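Local structure of assembly chaperone of ribosomal protein L4 (Acl4) (Chaetomium thermophilum, 5TQB) at residues Pro226-Pro229 and Ser230-Leu234; Arg236-Glu240 and Val241-Glu245; Thr251-Leu254 and Ile255-Asp259; Asp259-Val262 and Glu263-Tyr266. The protein acts, through an all-helical fold with tetratricopeptide-type repeats, as an assembly chaperone of ribosomal protein L4, probably holding the newly made protein until it joins the ribosome. One frame throughout, in Å; residues are numbered along the deposited sequence.

Contact 1 of 4, residues Pro226-Pro229 and Ser230-Leu234; sequences PPFP and SRVSL. With EDO (1,2-ethanediol), chain D.
S230 and R231 fold back on the prolines that lead into helix 228-240, and together they form the first turn of that helix, with P227 at the N-cap. The CB of S230 lies 3.3 Å from P227 O, with the ring carbon CD of P227 beside it. Its hydroxyl serves another helix: OG is hydrogen-bonded to E186 in helix 185-197. R231 makes the only side-chain hydrogen bond between these two segments. Its backbone N donates to P227 O at 3.1 Å, opening the i-to-i+4 ladder, and adds a weak bond to F228 O. The side chain is bent at both chi2 (140°) and chi3 (71°), which turns it back toward the chain ahead of the helix. CD of R231 passes 3.7 Å from CG of P226, the two side chains crossing at about a right angle. Further out, NH1 of R231 meets P226 O at 3.0 Å in a fairly straight bond (161° at the hydrogen); the oxygen sits at the guanidinium edge, and the donor lies nearly along the C=O axis. NH2 makes a salt bridge with E257 of helix 244-257, so two amino groups fix the rotation of this buried guanidinium. Nearby, an ethanediol, probably from the crystallisation liquor, takes the N-H of F228 through its O1 at 3.2 Å. V232 comes next: its CG2 touches CE2 of the F228 ring obliquely at 3.9 Å, while its N binds F228 O. That ring also meets an aromatic side chain of the partner protein chain. S233 N reaches P229 O weakly, and the next turn continues with L234 N bonding to S230 O at 3.2 Å.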
loop_
_atom_site.group_PDB
_atom_site.type_symbol
_atom_site.label_atom_id
_atom_site.label_comp_id
_atom_site.label_asym_id
_atom_site.label_seq_id
_atom_site.Cartn_x
_atom_site.Cartn_y
_atom_site.Cartn_z
ATOM N N PRO B 226 1.669 3.037 -6.548
ATOM C CA PRO B 226 2.673 3.436 -5.553
ATOM C C PRO B 226 2.409 2.875 -4.159
ATOM O O PRO B 226 1.253 2.653 -3.801
ATOM C CB PRO B 226 2.584 4.972 -5.540
ATOM C CG PRO B 226 1.342 5.321 -6.233
ATOM C CD PRO B 226 1.025 4.205 -7.173
ATOM N N PRO B 227 3.474 2.648 -3.373
ATOM C CA PRO B 227 3.303 2.124 -2.014
ATOM C C PRO B 227 2.450 3.034 -1.134
ATOM O O PRO B 227 2.383 4.242 -1.371
ATOM C CB PRO B 227 4.737 2.082 -1.472
ATOM C CG PRO B 227 5.611 2.103 -2.669
ATOM C CD PRO B 227 4.891 2.922 -3.675
ATOM N N PHE B 228 1.819 2.435 -0.126
ATOM C CA PHE B 228 0.977 3.134 0.834
ATOM C C PHE B 228 1.596 4.442 1.349
ATOM O O PHE B 228 0.983 5.498 1.212
ATOM C CB PHE B 228 0.652 2.194 2.002
ATOM C CG PHE B 228 -0.571 2.577 2.779
ATOM C CD1 PHE B 228 -1.778 1.934 2.558
ATOM C CD2 PHE B 228 -0.512 3.566 3.748
ATOM C CE1 PHE B 228 -2.905 2.278 3.286
ATOM C CE2 PHE B 228 -1.633 3.915 4.473
ATOM C CZ PHE B 228 -2.830 3.270 4.246
ATOM N N PRO B 229 2.811 4.385 1.930
ATOM C CA PRO B 229 3.363 5.612 2.514
ATOM C C PRO B 229 3.527 6.724 1.482
ATOM O O PRO B 229 3.354 7.898 1.795
ATOM C CB PRO B 229 4.735 5.164 3.041
ATOM C CG PRO B 229 4.639 3.697 3.169
ATOM C CD PRO B 229 3.778 3.278 2.020
ATOM N N SER B 230 3.848 6.340 0.255
ATOM C CA SER B 230 4.009 7.288 -0.833
ATOM C C SER B 230 2.668 7.937 -1.199
ATOM O O SER B 230 2.623 9.097 -1.621
ATOM C CB SER B 230 4.621 6.582 -2.045
ATOM O OG SER B 230 4.842 7.483 -3.112
ATOM N N ARG B 231 1.577 7.193 -1.031
ATOM C CA ARG B 231 0.246 7.713 -1.347
ATOM C C ARG B 231 -0.292 8.597 -0.228
ATOM O O ARG B 231 -1.186 9.407 -0.450
ATOM C CB ARG B 231 -0.730 6.574 -1.644
ATOM C CG ARG B 231 -0.793 6.200 -3.125
ATOM C CD ARG B 231 -0.875 4.706 -3.328
ATOM N NE ARG B 231 -2.164 4.174 -2.923
ATOM C CZ ARG B 231 -2.371 2.927 -2.510
ATOM N NH1 ARG B 231 -1.372 2.060 -2.430
ATOM N NH2 ARG B 231 -3.592 2.553 -2.166
ATOM N N VAL B 232 0.250 8.440 0.973
ATOM C CA VAL B 232 -0.088 9.332 2.068
ATOM C C VAL B 232 0.464 10.715 1.737
ATOM O O VAL B 232 -0.252 11.714 1.818
ATOM C CB VAL B 232 0.483 8.833 3.410
ATOM C CG1 VAL B 232 0.233 9.852 4.526
ATOM C CG2 VAL B 232 -0.130 7.493 3.777
ATOM N N SER B 233 1.736 10.759 1.349
ATOM C CA SER B 233 2.382 12.000 0.943
ATOM C C SER B 233 1.597 12.655 -0.183
ATOM O O SER B 233 1.444 13.885 -0.224
ATOM C CB SER B 233 3.816 11.720 0.496
ATOM O OG SER B 233 4.342 12.778 -0.285
ATOM N N LEU B 234 1.088 11.827 -1.089
ATOM C CA LEU B 234 0.303 12.321 -2.212
ATOM C C LEU B 234 -0.937 13.075 -1.732
ATOM O O LEU B 234 -1.229 14.164 -2.219
ATOM C CB LEU B 234 -0.107 11.165 -3.123
ATOM C CG LEU B 234 -1.049 11.525 -4.268
ATOM C CD1 LEU B 234 -0.369 12.483 -5.239
ATOM C CD2 LEU B 234 -1.514 10.271 -4.970
HETATM C C1 EDO D . 2.101 -1.180 -0.740
HETATM O O1 EDO D . 0.862 -0.535 -0.563
HETATM C C2 EDO D . 3.099 -0.667 0.278
HETATM O O2 EDO D . 4.349 -1.286 0.064
#

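Contact 2 of 4, residues Arg236-Glu240 and Val241-Glu245; sequences RLLIE and VDMEE
The carbonyls of L237, L238 and I239 take up the amides of V241, M243 and D242, and the bonds of the last two residues make this a Schellman motif closing helix 228-240. V241 N still makes a regular helical bond to L237 O at 3.2 Å. One residue later D242 takes a positive phi of 66°, the C-prime turn, and its N bonds weakly to I239 O. The chain thereby swings round far enough for M243 N to reach L238 O at 2.8 Å, an i-to-i+5 bond. M243 is at once the N-cap of helix 244-257, so the two helices follow with only V241, D242 and M243 between them. One side-chain contact spans the turn: the CE of M243, a selenomethionine bent at chi3 (-72°), lies 3.8 Å from CD2 of L238, the chains crossing at about a right angle. V241 CG2 packs against L237 O at 3.3 Å. The acids look elsewhere: E244 forms a salt bridge with K278, E240 bonds to the backbone and to a basic side chain of the partner protein chain, and D242 pairs with a basic side chain of it. A water lies between E240 O and D242, 2.7 Å from D242 OD1, though it cannot serve every acceptor around it at once.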
loop_
_atom_site.group_PDB
_atom_site.type_symbol
_atom_site.label_atom_id
_atom_site.label_comp_id
_atom_site.label_asym_id
_atom_site.label_seq_id
_atom_site.Cartn_x
_atom_site.Cartn_y
_atom_site.Cartn_z
ATOM N N ARG B 236 -1.469 14.655 0.986
ATOM C CA ARG B 236 -1.087 15.933 1.576
ATOM C C ARG B 236 -0.852 16.957 0.467
ATOM O O ARG B 236 -1.263 18.112 0.581
ATOM C CB ARG B 236 0.167 15.779 2.443
ATOM C CG ARG B 236 -0.053 14.996 3.738
ATOM C CD ARG B 236 1.270 14.562 4.388
ATOM N NE ARG B 236 2.113 15.694 4.792
ATOM C CZ ARG B 236 2.233 16.164 6.036
ATOM N NH1 ARG B 236 1.567 15.613 7.045
ATOM N NH2 ARG B 236 3.033 17.197 6.281
ATOM N N LEU B 237 -0.217 16.515 -0.615
ATOM C CA LEU B 237 0.001 17.368 -1.777
ATOM C C LEU B 237 -1.315 17.767 -2.441
ATOM O O LEU B 237 -1.461 18.894 -2.904
ATOM C CB LEU B 237 0.893 16.667 -2.804
ATOM C CG LEU B 237 2.321 16.319 -2.373
ATOM C CD1 LEU B 237 3.016 15.574 -3.487
ATOM C CD2 LEU B 237 3.107 17.546 -1.996
ATOM N N LEU B 238 -2.265 16.836 -2.494
ATOM C CA LEU B 238 -3.551 17.073 -3.151
ATOM C C LEU B 238 -4.434 18.074 -2.399
ATOM O O LEU B 238 -5.120 18.890 -3.016
ATOM C CB LEU B 238 -4.316 15.758 -3.307
ATOM C CG LEU B 238 -3.808 14.767 -4.353
ATOM C CD1 LEU B 238 -4.614 13.486 -4.267
ATOM C CD2 LEU B 238 -3.892 15.348 -5.754
ATOM N N ILE B 239 -4.439 17.991 -1.073
ATOM C CA ILE B 239 -5.211 18.924 -0.262
ATOM C C ILE B 239 -4.543 20.299 -0.305
ATOM O O ILE B 239 -5.216 21.326 -0.309
ATOM C CB ILE B 239 -5.332 18.437 1.193
ATOM C CG1 ILE B 239 -6.050 17.091 1.238
ATOM C CG2 ILE B 239 -6.116 19.431 2.037
ATOM C CD1 ILE B 239 -5.895 16.363 2.555
ATOM N N GLU B 240 -3.215 20.296 -0.355
ATOM C CA GLU B 240 -2.432 21.519 -0.414
ATOM C C GLU B 240 -2.835 22.386 -1.604
ATOM O O GLU B 240 -3.067 23.587 -1.449
ATOM C CB GLU B 240 -0.941 21.181 -0.498
ATOM C CG GLU B 240 -0.010 22.391 -0.454
ATOM C CD GLU B 240 0.112 23.000 0.932
ATOM O OE1 GLU B 240 0.321 22.237 1.899
ATOM O OE2 GLU B 240 0.002 24.241 1.055
ATOM N N VAL B 241 -2.928 21.775 -2.784
ATOM C CA VAL B 241 -3.212 22.517 -4.015
ATOM C C VAL B 241 -4.664 22.371 -4.482
ATOM O O VAL B 241 -4.952 22.462 -5.678
ATOM C CB VAL B 241 -2.256 22.101 -5.152
ATOM C CG1 VAL B 241 -0.808 22.359 -4.749
ATOM C CG2 VAL B 241 -2.453 20.646 -5.504
ATOM N N ASP B 242 -5.566 22.133 -3.532
ATOM C CA ASP B 242 -7.013 22.233 -3.761
ATOM C C ASP B 242 -7.583 21.201 -4.733
ATOM O O ASP B 242 -8.469 21.518 -5.527
ATOM C CB ASP B 242 -7.381 23.640 -4.244
ATOM C CG ASP B 242 -6.908 24.725 -3.296
ATOM O OD1 ASP B 242 -7.608 24.977 -2.289
ATOM O OD2 ASP B 242 -5.839 25.323 -3.555
HETATM N N MSE B 243 -7.073 19.973 -4.666
HETATM C CA MSE B 243 -7.636 18.860 -5.423
HETATM C C MSE B 243 -8.218 17.836 -4.448
HETATM O O MSE B 243 -7.828 16.664 -4.431
HETATM C CB MSE B 243 -6.573 18.227 -6.324
HETATM C CG MSE B 243 -6.352 18.976 -7.633
HETATM SE SE MSE B 243 -4.989 18.132 -8.752
HETATM C CE MSE B 243 -3.475 18.616 -7.683
ATOM N N GLU B 244 -9.155 18.302 -3.629
ATOM C CA GLU B 244 -9.753 17.473 -2.593
ATOM C C GLU B 244 -10.561 16.330 -3.199
ATOM O O GLU B 244 -10.599 15.229 -2.649
ATOM C CB GLU B 244 -10.645 18.314 -1.675
ATOM C CG GLU B 244 -9.902 19.405 -0.912
ATOM C CD GLU B 244 -9.835 20.741 -1.655
ATOM O OE1 GLU B 244 -10.160 20.795 -2.863
ATOM O OE2 GLU B 244 -9.457 21.747 -1.016
ATOM N N GLU B 245 -11.201 16.595 -4.335
ATOM C CA GLU B 245 -11.995 15.587 -5.023
ATOM C C GLU B 245 -11.135 14.368 -5.347
ATOM O O GLU B 245 -11.560 13.232 -5.155
ATOM C CB GLU B 245 -12.604 16.160 -6.305
ATOM C CG GLU B 245 -13.486 17.390 -6.090
ATOM C CD GLU B 245 -12.721 18.707 -6.179
ATOM O OE1 GLU B 245 -13.378 19.768 -6.271
ATOM O OE2 GLU B 245 -11.469 18.684 -6.159
HETATM O O HOH W 1 -5.634 24.673 -0.472
#

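Contact 3 of 4, residues Thr251-Leu254 and Ile255-Asp259; sequences TERL and IAEDD. With EDO (1,2-ethanediol), chain F; EDO (1,2-ethanediol), chain G.
The guanidinium of R253 and the carboxylate of E257 are turned 47° from each other and stay beyond salt-bridge distance, with NH1 of R253 4.5 Å from OE1 of E257. What touches is the aliphatic part of the arginine: its chain, bent at chi2 (87°) and again at chi3, lays CG 3.8 Å from OE1 of E257, with CD just behind. The glutamate is extended beyond CG and crosses the arginine obliquely. A water donates to OE1 of E257 at 2.8 Å; its link to NH1 of R253 is modelled so short that it is doubtful. The other carboxylate oxygen, OE2, is taken by R231. L254 O accepts two amides near the C-terminal end of the helix: D258 N in the carbonyl plane at 3.0 Å and E257 N from well above that plane (65° out of it). Before this, I255 N and A256 N make ordinary helical bonds to T251 O and E252 O. I255 CG1 lies 3.4 Å from T251 O, and CB of A256 lies 3.3 Å from R253 O. An ethanediol, probably from the crystallisation liquor, packs on I255 CG2 and bonds weakly to E252 O. This is the last part of helix 244-257: L254 and E257 lean on F228 of helix 228-240, L254 and I255 pack on V264 of helix 262-281, and T251 and I255 touch W302 of helix 291-313.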
loop_
_atom_site.group_PDB
_atom_site.type_symbol
_atom_site.label_atom_id
_atom_site.label_comp_id
_atom_site.label_asym_id
_atom_site.label_seq_id
_atom_site.Cartn_x
_atom_site.Cartn_y
_atom_site.Cartn_z
ATOM N N THR B 251 -7.936 8.570 -0.648
ATOM C CA THR B 251 -8.086 8.214 0.767
ATOM C C THR B 251 -9.049 7.042 0.972
ATOM O O THR B 251 -8.914 6.288 1.937
ATOM C CB THR B 251 -8.557 9.408 1.650
ATOM O OG1 THR B 251 -9.757 9.980 1.115
ATOM C CG2 THR B 251 -7.479 10.470 1.745
ATOM N N GLU B 252 -10.017 6.890 0.075
ATOM C CA GLU B 252 -10.972 5.797 0.194
ATOM C C GLU B 252 -10.316 4.458 -0.162
ATOM O O GLU B 252 -10.553 3.455 0.510
ATOM C CB GLU B 252 -12.206 6.049 -0.671
ATOM C CG GLU B 252 -13.350 5.097 -0.347
ATOM C CD GLU B 252 -14.705 5.592 -0.820
ATOM O OE1 GLU B 252 -14.950 6.819 -0.775
ATOM O OE2 GLU B 252 -15.531 4.746 -1.230
ATOM N N ARG B 253 -9.488 4.452 -1.205
ATOM C CA ARG B 253 -8.708 3.267 -1.563
ATOM C C ARG B 253 -7.766 2.887 -0.426
ATOM O O ARG B 253 -7.646 1.715 -0.077
ATOM C CB ARG B 253 -7.896 3.524 -2.838
ATOM C CG ARG B 253 -6.887 2.422 -3.223
ATOM C CD ARG B 253 -7.520 1.321 -4.060
ATOM N NE ARG B 253 -7.792 1.764 -5.426
ATOM C CZ ARG B 253 -6.892 1.789 -6.406
ATOM N NH1 ARG B 253 -5.641 1.399 -6.187
ATOM N NH2 ARG B 253 -7.243 2.212 -7.614
ATOM N N LEU B 254 -7.092 3.877 0.145
ATOM C CA LEU B 254 -6.140 3.611 1.214
ATOM C C LEU B 254 -6.805 2.932 2.410
ATOM O O LEU B 254 -6.249 1.993 2.978
ATOM C CB LEU B 254 -5.437 4.899 1.642
ATOM C CG LEU B 254 -4.389 5.435 0.659
ATOM C CD1 LEU B 254 -3.967 6.852 1.029
ATOM C CD2 LEU B 254 -3.168 4.525 0.612
ATOM N N ILE B 255 -7.997 3.397 2.781
ATOM C CA ILE B 255 -8.738 2.826 3.905
ATOM C C ILE B 255 -9.255 1.430 3.569
ATOM O O ILE B 255 -9.454 0.597 4.455
ATOM C CB ILE B 255 -9.917 3.747 4.317
ATOM C CG1 ILE B 255 -9.396 5.006 5.008
ATOM C CG2 ILE B 255 -10.894 3.045 5.255
ATOM C CD1 ILE B 255 -8.670 4.760 6.334
ATOM N N ALA B 256 -9.471 1.174 2.287
ATOM C CA ALA B 256 -9.860 -0.156 1.848
ATOM C C ALA B 256 -8.697 -1.158 1.991
ATOM O O ALA B 256 -8.909 -2.367 1.914
ATOM C CB ALA B 256 -10.366 -0.107 0.417
ATOM N N GLU B 257 -7.488 -0.651 2.233
ATOM C CA GLU B 257 -6.281 -1.477 2.349
ATOM C C GLU B 257 -5.774 -1.581 3.794
ATOM O O GLU B 257 -5.170 -2.587 4.180
ATOM C CB GLU B 257 -5.174 -0.907 1.457
ATOM C CG GLU B 257 -5.465 -1.019 -0.033
ATOM C CD GLU B 257 -4.410 -0.337 -0.893
ATOM O OE1 GLU B 257 -4.541 -0.353 -2.138
ATOM O OE2 GLU B 257 -3.448 0.224 -0.327
ATOM N N ASP B 258 -6.004 -0.530 4.579
ATOM C CA ASP B 258 -5.667 -0.528 6.004
ATOM C C ASP B 258 -6.534 0.477 6.760
ATOM O O ASP B 258 -6.244 1.679 6.770
ATOM C CB ASP B 258 -4.188 -0.191 6.217
ATOM C CG ASP B 258 -3.797 -0.162 7.691
ATOM O OD1 ASP B 258 -2.652 0.232 8.001
ATOM O OD2 ASP B 258 -4.634 -0.521 8.547
ATOM N N ASP B 259 -7.592 -0.018 7.395
ATOM C CA ASP B 259 -8.533 0.852 8.085
ATOM C C ASP B 259 -8.118 1.091 9.533
ATOM O O ASP B 259 -8.884 1.656 10.318
ATOM C CB ASP B 259 -9.964 0.307 7.996
ATOM C CG ASP B 259 -10.134 -1.026 8.693
ATOM O OD1 ASP B 259 -11.136 -1.715 8.397
ATOM O OD2 ASP B 259 -9.280 -1.381 9.535
HETATM C C1 EDO F . -12.935 1.688 2.709
HETATM O O1 EDO F . -13.466 2.179 1.497
HETATM C C2 EDO F . -13.418 0.273 2.944
HETATM O O2 EDO F . -12.905 -0.210 4.169
HETATM C C1 EDO G . -13.860 0.758 10.056
HETATM O O1 EDO G . -13.424 0.692 8.715
HETATM C C2 EDO G . -12.817 0.144 10.968
HETATM O O2 EDO G . -11.713 1.016 11.093
HETATM O O HOH W 2 -4.295 -0.141 -4.877
#

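Contact 4 of 4, residues Asp259-Val262 and Glu263-Tyr266; sequences DLSV and EVWY. With EDO (1,2-ethanediol), chain G.
W265 turns the edge of its indole back toward D259, and NE1 meets D259 O at 2.9 Å in an almost straight bond (172° at the hydrogen). The oxygen lies practically in the ring plane, whereas the N-H approaches D259 from above the carbonyl plane, 49° out of it. With CG anti to the carbonyl carbon (chi1 -80°), the indole lies back along the entering chain, and CD1 of W265 passes 3.3 Å from S261 O. The same S261 O also accepts the backbone N of W265 at 3.2 Å, so this one residue grips the entry to the helix with both main chain and ring. S261 is the N-cap. Its OG, anti to its own N, lies tightly against CG2 of V264 at 3.1 Å and is hydrogen-bonded to an aromatic side chain of the partner protein chain. An ethanediol, probably from the crystallisation liquor, rests at the ring edge near CZ2 of W265 and gives weak bonds to D259 O (3.0 Å) and to D259 OD1. D259 OD2 instead bonds to a polar side chain of the partner protein chain. The contact thus starts helix 262-281, directly after helix 244-257: V264 and W265 pack on I255 of that helix, the indole meets W302 of helix 291-313 edge-to-face, and Y266 reaches H323 in helix 318-333 through its hydroxyl.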
loop_
_atom_site.group_PDB
_atom_site.type_symbol
_atom_site.label_atom_id
_atom_site.label_comp_id
_atom_site.label_asym_id
_atom_site.label_seq_id
_atom_site.Cartn_x
_atom_site.Cartn_y
_atom_site.Cartn_z
ATOM N N ASP B 259 -7.592 -0.018 7.395
ATOM C CA ASP B 259 -8.533 0.852 8.085
ATOM C C ASP B 259 -8.118 1.091 9.533
ATOM O O ASP B 259 -8.884 1.656 10.318
ATOM C CB ASP B 259 -9.964 0.307 7.996
ATOM C CG ASP B 259 -10.134 -1.026 8.693
ATOM O OD1 ASP B 259 -11.136 -1.715 8.397
ATOM O OD2 ASP B 259 -9.280 -1.381 9.535
ATOM N N LEU B 260 -6.903 0.670 9.879
ATOM C CA LEU B 260 -6.322 1.007 11.178
ATOM C C LEU B 260 -5.276 2.122 11.049
ATOM O O LEU B 260 -4.456 2.334 11.947
ATOM C CB LEU B 260 -5.720 -0.235 11.834
ATOM C CG LEU B 260 -6.763 -1.301 12.204
ATOM C CD1 LEU B 260 -6.100 -2.606 12.635
ATOM C CD2 LEU B 260 -7.694 -0.799 13.299
ATOM N N SER B 261 -5.327 2.842 9.932
ATOM C CA SER B 261 -4.402 3.936 9.677
ATOM C C SER B 261 -4.968 5.258 10.185
ATOM O O SER B 261 -5.794 5.888 9.521
ATOM C CB SER B 261 -4.110 4.045 8.185
ATOM O OG SER B 261 -3.211 5.105 7.931
ATOM N N VAL B 262 -4.509 5.670 11.360
ATOM C CA VAL B 262 -4.995 6.880 11.999
ATOM C C VAL B 262 -4.841 8.078 11.078
ATOM O O VAL B 262 -5.782 8.852 10.883
ATOM C CB VAL B 262 -4.233 7.160 13.307
ATOM C CG1 VAL B 262 -4.693 8.493 13.939
ATOM C CG2 VAL B 262 -4.432 6.019 14.284
ATOM N N GLU B 263 -3.647 8.214 10.510
ATOM C CA GLU B 263 -3.296 9.386 9.727
ATOM C C GLU B 263 -4.134 9.487 8.457
ATOM O O GLU B 263 -4.391 10.587 7.963
ATOM C CB GLU B 263 -1.806 9.363 9.390
ATOM C CG GLU B 263 -1.292 10.657 8.779
ATOM C CD GLU B 263 0.196 10.877 9.017
ATOM O OE1 GLU B 263 0.791 11.712 8.307
ATOM O OE2 GLU B 263 0.768 10.229 9.922
ATOM N N VAL B 264 -4.579 8.347 7.939
ATOM C CA VAL B 264 -5.404 8.355 6.734
ATOM C C VAL B 264 -6.857 8.714 7.047
ATOM O O VAL B 264 -7.515 9.374 6.242
ATOM C CB VAL B 264 -5.312 7.026 5.974
ATOM C CG1 VAL B 264 -6.306 6.984 4.812
ATOM C CG2 VAL B 264 -3.898 6.844 5.447
ATOM N N TRP B 265 -7.362 8.291 8.204
ATOM C CA TRP B 265 -8.705 8.691 8.608
ATOM C C TRP B 265 -8.733 10.209 8.779
ATOM O O TRP B 265 -9.681 10.874 8.376
ATOM C CB TRP B 265 -9.137 7.999 9.904
ATOM C CG TRP B 265 -9.628 6.589 9.718
ATOM C CD1 TRP B 265 -9.027 5.445 10.158
ATOM C CD2 TRP B 265 -10.828 6.180 9.049
ATOM N NE1 TRP B 265 -9.776 4.349 9.804
ATOM C CE2 TRP B 265 -10.886 4.771 9.121
ATOM C CE3 TRP B 265 -11.855 6.864 8.395
ATOM C CZ2 TRP B 265 -11.932 4.035 8.560
ATOM C CZ3 TRP B 265 -12.893 6.132 7.840
ATOM C CH2 TRP B 265 -12.926 4.733 7.929
ATOM N N TYR B 266 -7.668 10.749 9.358
ATOM C CA TYR B 266 -7.550 12.185 9.543
ATOM C C TYR B 266 -7.506 12.926 8.210
ATOM O O TYR B 266 -8.259 13.871 7.992
ATOM C CB TYR B 266 -6.299 12.516 10.350
ATOM C CG TYR B 266 -6.024 13.992 10.408
ATOM C CD1 TYR B 266 -6.736 14.813 11.269
ATOM C CD2 TYR B 266 -5.065 14.570 9.591
ATOM C CE1 TYR B 266 -6.496 16.162 11.323
ATOM C CE2 TYR B 266 -4.822 15.918 9.631
ATOM C CZ TYR B 266 -5.540 16.712 10.501
ATOM O OH TYR B 266 -5.288 18.065 10.544
HETATM C C1 EDO G . -13.860 0.758 10.056
HETATM O O1 EDO G . -13.424 0.692 8.715
HETATM C C2 EDO G . -12.817 0.144 10.968
HETATM O O2 EDO G . -11.713 1.016 11.093
#

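The four contacts follow one another along three successive helices, marking the start and end of helix 228-240, the end of helix 244-257 and the start of helix 262-281. Contacts 3 and 4 are closest, their centres 8 Å apart; they share D259 and one ethanediol, and I255 CD1 packs 3.6 Å from W265 CE2. Contact 1 lies about 11 Å from contact 3 between centres, tied by the salt bridge from R231 NH2 to E257 OE2 at 3.0 Å, and F228 CE2 touches V264 CG2 of contact 4 at 3.8 Å. Contact 2 stands further off, 14 to 17 Å between centres. The partner protein chain reaches all four.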